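PDB 3G3S: GCN5-related N-acetyltransferase from Streptococcus suis, which probably transfers an acetyl group from acetyl-coenzyme A to an amine, as other members of the GNAT acetyltransferase family do. Local coordinates for residues 175-189 and 208-222. Sequence-based numbering, arbitrary orientation.
Sequences ASSYASYSAGIEIEV and LILACLDRGLYPSWD. With EDO (1,2-ethanediol), chain F.
The hydroxyl of Tyr181 comes in at the edge of the Tyr218 ring, near its plane, with OH 3.4 Å from Tyr218 CD2. One face of the Tyr181 ring rests on its own turn, the backbone N of Gly184 lying over the ring centre. Farther along, Trp221 meets its neighbours obliquely: Val189 CG2 sits 3.6 Å from Trp221 CH2, and Ile187 CG2 touches CZ3, while helix 226-235 also packs on the indole.

On the same side as Tyr218, Glu186 bends at chi2 (73°) to swing its carboxylate back over the neighbouring strand. Ser220 OG donates to Glu186 OE2 at 2.6 Å, arriving from above the carboxylate plane; Lys104 also bonds this hydroxyl, and a water lies within hydrogen-bonding distance of both it and Glu186 OE1.

Backbone hydrogen bonds tie the strands: Tyr218 N to Ala183 O, Ile185 N to Tyr218 O, Ser220 N to Ile185 O and Ile187 N to Ser220 O. Beneath them, on the helix side, Ile185 reaches Leu208 tip to tip and presses CD1 on Cys212 SG (3.5 Å). Ile187 CD1 packs against both Pro219 CB (3.9 Å) and Ile209 CG1.

A Schellman motif at Gly216 ends the helix and sends the chain back beside strand 184-189, with parallel pairing from Gly184–Tyr218 to Glu186–Ser220: the beta-alpha-beta unit characteristic of the GNAT fold.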
# COMPACT_ATOMS: atom_id res chain seq x y z
N ALA A 175 25.66 5.35 -0.79
CA ALA A 175 24.69 4.32 -1.16
C ALA A 175 23.41 4.78 -0.52
O ALA A 175 23.36 4.97 0.70
CB ALA A 175 25.08 2.97 -0.64
N SER A 176 22.37 4.99 -1.31
CA SER A 176 21.13 5.56 -0.78
C SER A 176 19.90 5.09 -1.53
O SER A 176 19.99 4.38 -2.53
CB SER A 176 21.21 7.10 -0.80
OG SER A 176 20.06 7.72 -0.25
N SER A 177 18.74 5.46 -1.01
CA SER A 177 17.50 5.07 -1.59
C SER A 177 17.16 5.99 -2.76
O SER A 177 16.87 7.16 -2.55
CB SER A 177 16.40 5.15 -0.55
OG SER A 177 16.43 6.40 0.09
N TYR A 178 17.21 5.46 -3.98
CA TYR A 178 16.75 6.20 -5.17
C TYR A 178 15.21 6.35 -5.12
O TYR A 178 14.60 7.36 -5.61
CB TYR A 178 17.12 5.39 -6.40
CG TYR A 178 16.81 6.08 -7.74
CD1 TYR A 178 17.73 6.96 -8.33
CD2 TYR A 178 15.64 5.80 -8.42
CE1 TYR A 178 17.46 7.57 -9.56
CE2 TYR A 178 15.36 6.43 -9.67
CZ TYR A 178 16.28 7.30 -10.22
OH TYR A 178 15.99 7.89 -11.44
N ALA A 179 14.60 5.32 -4.54
CA ALA A 179 13.18 5.22 -4.31
C ALA A 179 12.94 4.27 -3.12
O ALA A 179 13.83 3.50 -2.68
CB ALA A 179 12.46 4.71 -5.56
N SER A 180 11.71 4.35 -2.64
CA SER A 180 11.17 3.59 -1.52
C SER A 180 9.81 3.03 -1.90
O SER A 180 9.03 3.70 -2.60
CB SER A 180 10.92 4.52 -0.33
OG SER A 180 12.06 5.24 0.01
N TYR A 181 9.52 1.84 -1.41
CA TYR A 181 8.18 1.27 -1.55
C TYR A 181 7.80 0.74 -0.16
O TYR A 181 8.59 0.83 0.76
CB TYR A 181 8.09 0.23 -2.66
CG TYR A 181 8.91 -1.01 -2.44
CD1 TYR A 181 10.27 -1.00 -2.65
CD2 TYR A 181 8.31 -2.20 -2.03
CE1 TYR A 181 11.04 -2.15 -2.43
CE2 TYR A 181 9.07 -3.35 -1.82
CZ TYR A 181 10.43 -3.31 -2.04
OH TYR A 181 11.20 -4.45 -1.84
N SER A 182 6.60 0.20 -0.03
CA SER A 182 6.05 -0.24 1.24
C SER A 182 6.97 -1.12 2.07
O SER A 182 7.04 -0.97 3.27
CB SER A 182 4.74 -1.00 0.98
OG SER A 182 4.92 -2.03 0.01
N ALA A 183 7.72 -1.98 1.40
CA ALA A 183 8.56 -2.94 2.09
C ALA A 183 10.07 -2.79 1.81
O ALA A 183 10.86 -3.68 2.16
CB ALA A 183 8.09 -4.33 1.72
N GLY A 184 10.50 -1.70 1.19
CA GLY A 184 11.91 -1.62 0.88
C GLY A 184 12.30 -0.38 0.15
O GLY A 184 11.54 0.58 0.12
N ILE A 185 13.51 -0.41 -0.41
CA ILE A 185 14.07 0.69 -1.21
C ILE A 185 14.78 0.14 -2.47
O ILE A 185 15.08 -1.05 -2.58
CB ILE A 185 15.07 1.58 -0.42
CG1 ILE A 185 16.30 0.75 0.01
CG2 ILE A 185 14.39 2.27 0.75
CD1 ILE A 185 17.51 1.56 0.50
N GLU A 186 15.02 1.05 -3.41
CA GLU A 186 15.75 0.75 -4.63
C GLU A 186 17.06 1.48 -4.47
O GLU A 186 17.09 2.71 -4.30
CB GLU A 186 14.99 1.26 -5.85
CG GLU A 186 15.58 0.81 -7.15
CD GLU A 186 15.34 -0.65 -7.43
OE1 GLU A 186 14.25 -1.02 -7.91
OE2 GLU A 186 16.27 -1.43 -7.18
N ILE A 187 18.17 0.73 -4.51
CA ILE A 187 19.45 1.30 -4.22
C ILE A 187 20.11 2.05 -5.36
O ILE A 187 20.00 1.69 -6.53
CB ILE A 187 20.45 0.19 -3.70
CG1 ILE A 187 19.96 -0.34 -2.39
CG2 ILE A 187 21.90 0.76 -3.59
CD1 ILE A 187 20.91 -1.39 -1.75
N GLU A 188 20.76 3.14 -4.97
CA GLU A 188 21.56 3.98 -5.83
C GLU A 188 22.90 4.01 -5.14
O GLU A 188 22.95 4.34 -3.97
CB GLU A 188 21.01 5.38 -5.83
CG GLU A 188 21.89 6.45 -6.47
CD GLU A 188 21.98 6.38 -7.99
OE1 GLU A 188 21.22 5.65 -8.64
OE2 GLU A 188 22.82 7.11 -8.53
N VAL A 189 23.96 3.68 -5.87
CA VAL A 189 25.31 3.77 -5.37
C VAL A 189 26.10 4.67 -6.32
O VAL A 189 26.00 4.54 -7.56
CB VAL A 189 25.99 2.40 -5.28
CG1 VAL A 189 27.37 2.56 -4.72
CG2 VAL A 189 25.17 1.45 -4.41
N LEU A 208 24.41 0.13 3.94
CA LEU A 208 23.01 0.41 3.63
C LEU A 208 22.15 -0.85 3.71
O LEU A 208 21.07 -0.83 4.31
CB LEU A 208 22.89 1.05 2.24
CG LEU A 208 21.47 1.39 1.77
CD1 LEU A 208 20.77 2.28 2.78
CD2 LEU A 208 21.48 2.03 0.39
N ILE A 209 22.62 -1.94 3.09
CA ILE A 209 21.92 -3.24 3.10
C ILE A 209 21.69 -3.62 4.55
O ILE A 209 20.57 -3.89 4.95
CB ILE A 209 22.73 -4.32 2.35
CG1 ILE A 209 22.73 -4.03 0.84
CG2 ILE A 209 22.16 -5.77 2.63
CD1 ILE A 209 23.71 -4.83 -0.02
N LEU A 210 22.74 -3.60 5.36
CA LEU A 210 22.63 -3.92 6.79
C LEU A 210 21.63 -3.03 7.52
O LEU A 210 20.85 -3.51 8.35
CB LEU A 210 24.00 -3.84 7.46
CG LEU A 210 24.97 -4.98 7.16
CD1 LEU A 210 26.37 -4.62 7.66
CD2 LEU A 210 24.49 -6.30 7.80
N ALA A 211 21.63 -1.74 7.20
CA ALA A 211 20.68 -0.79 7.76
C ALA A 211 19.24 -1.18 7.38
O ALA A 211 18.31 -1.08 8.20
CB ALA A 211 20.99 0.62 7.29
N CYS A 212 19.06 -1.58 6.12
CA CYS A 212 17.76 -2.01 5.62
C CYS A 212 17.26 -3.24 6.32
O CYS A 212 16.16 -3.26 6.86
CB CYS A 212 17.84 -2.29 4.13
SG CYS A 212 17.80 -0.73 3.19
N LEU A 213 18.09 -4.27 6.31
CA LEU A 213 17.75 -5.53 6.96
C LEU A 213 17.38 -5.30 8.42
O LEU A 213 16.40 -5.84 8.92
CB LEU A 213 18.89 -6.53 6.81
CG LEU A 213 19.27 -7.00 5.39
CD1 LEU A 213 20.35 -8.03 5.52
CD2 LEU A 213 18.10 -7.59 4.57
N ASP A 214 18.15 -4.46 9.10
CA ASP A 214 17.88 -4.11 10.49
C ASP A 214 16.49 -3.51 10.69
O ASP A 214 15.88 -3.70 11.74
CB ASP A 214 18.93 -3.11 10.97
CG ASP A 214 18.73 -2.71 12.41
OD1 ASP A 214 18.93 -3.57 13.29
OD2 ASP A 214 18.40 -1.52 12.64
N ARG A 215 15.99 -2.78 9.71
CA ARG A 215 14.67 -2.16 9.80
C ARG A 215 13.58 -3.00 9.12
O ARG A 215 12.44 -2.56 9.01
CB ARG A 215 14.69 -0.77 9.14
CG ARG A 215 15.56 0.26 9.79
CD ARG A 215 15.91 1.33 8.79
NE ARG A 215 16.55 2.52 9.37
CZ ARG A 215 17.81 2.60 9.82
NH1 ARG A 215 18.62 1.54 9.83
NH2 ARG A 215 18.26 3.76 10.30
N GLY A 216 13.91 -4.20 8.66
CA GLY A 216 12.94 -5.03 7.96
C GLY A 216 12.61 -4.61 6.53
O GLY A 216 11.62 -5.05 5.97
N LEU A 217 13.46 -3.79 5.93
CA LEU A 217 13.28 -3.32 4.56
C LEU A 217 14.07 -4.19 3.60
O LEU A 217 15.15 -4.65 3.95
CB LEU A 217 13.76 -1.88 4.45
CG LEU A 217 13.08 -0.89 5.39
CD1 LEU A 217 13.76 0.45 5.32
CD2 LEU A 217 11.61 -0.79 5.06
N TYR A 218 13.53 -4.46 2.42
CA TYR A 218 14.29 -5.19 1.41
C TYR A 218 15.10 -4.18 0.61
O TYR A 218 14.53 -3.20 0.09
CB TYR A 218 13.41 -5.98 0.45
CG TYR A 218 14.22 -6.61 -0.64
CD1 TYR A 218 15.06 -7.68 -0.35
CD2 TYR A 218 14.21 -6.13 -1.95
CE1 TYR A 218 15.86 -8.26 -1.32
CE2 TYR A 218 15.00 -6.73 -2.94
CZ TYR A 218 15.83 -7.80 -2.60
OH TYR A 218 16.62 -8.40 -3.54
N PRO A 219 16.44 -4.35 0.56
CA PRO A 219 17.30 -3.48 -0.24
C PRO A 219 17.42 -4.01 -1.66
O PRO A 219 18.13 -4.98 -1.93
CB PRO A 219 18.63 -3.55 0.51
CG PRO A 219 18.63 -4.90 1.15
CD PRO A 219 17.23 -5.33 1.34
N SER A 220 16.70 -3.40 -2.58
CA SER A 220 16.74 -3.85 -3.99
C SER A 220 17.90 -3.31 -4.79
O SER A 220 18.31 -2.15 -4.61
CB SER A 220 15.46 -3.38 -4.72
OG SER A 220 15.52 -3.69 -6.08
N TRP A 221 18.39 -4.12 -5.73
CA TRP A 221 19.44 -3.70 -6.66
C TRP A 221 19.00 -3.96 -8.10
O TRP A 221 18.56 -5.06 -8.45
CB TRP A 221 20.73 -4.47 -6.40
CG TRP A 221 21.96 -3.88 -7.00
CD1 TRP A 221 22.33 -3.90 -8.32
CD2 TRP A 221 23.03 -3.26 -6.30
NE1 TRP A 221 23.55 -3.31 -8.48
CE2 TRP A 221 24.02 -2.90 -7.26
CE3 TRP A 221 23.25 -2.95 -4.95
CZ2 TRP A 221 25.19 -2.23 -6.92
CZ3 TRP A 221 24.44 -2.28 -4.61
CH2 TRP A 221 25.38 -1.94 -5.60
N ASP A 222 19.12 -2.94 -8.94
CA ASP A 222 18.83 -3.07 -10.35
C ASP A 222 20.06 -2.43 -11.02
O ASP A 222 20.27 -1.23 -10.93
CB ASP A 222 17.53 -2.39 -10.71
CG ASP A 222 16.97 -2.84 -12.02
OD1 ASP A 222 16.59 -4.01 -12.16
OD2 ASP A 222 16.79 -1.94 -12.89
C1 EDO F . 18.22 3.57 -9.50
O1 EDO F . 19.64 3.55 -9.69
C2 EDO F . 17.57 2.34 -10.11
O2 EDO F . 18.51 1.27 -10.22
O HOH W 1 10.55 -6.11 3.15
O HOH W 2 18.99 -0.38 -7.80
O HOH W 3 14.08 -3.50 -8.64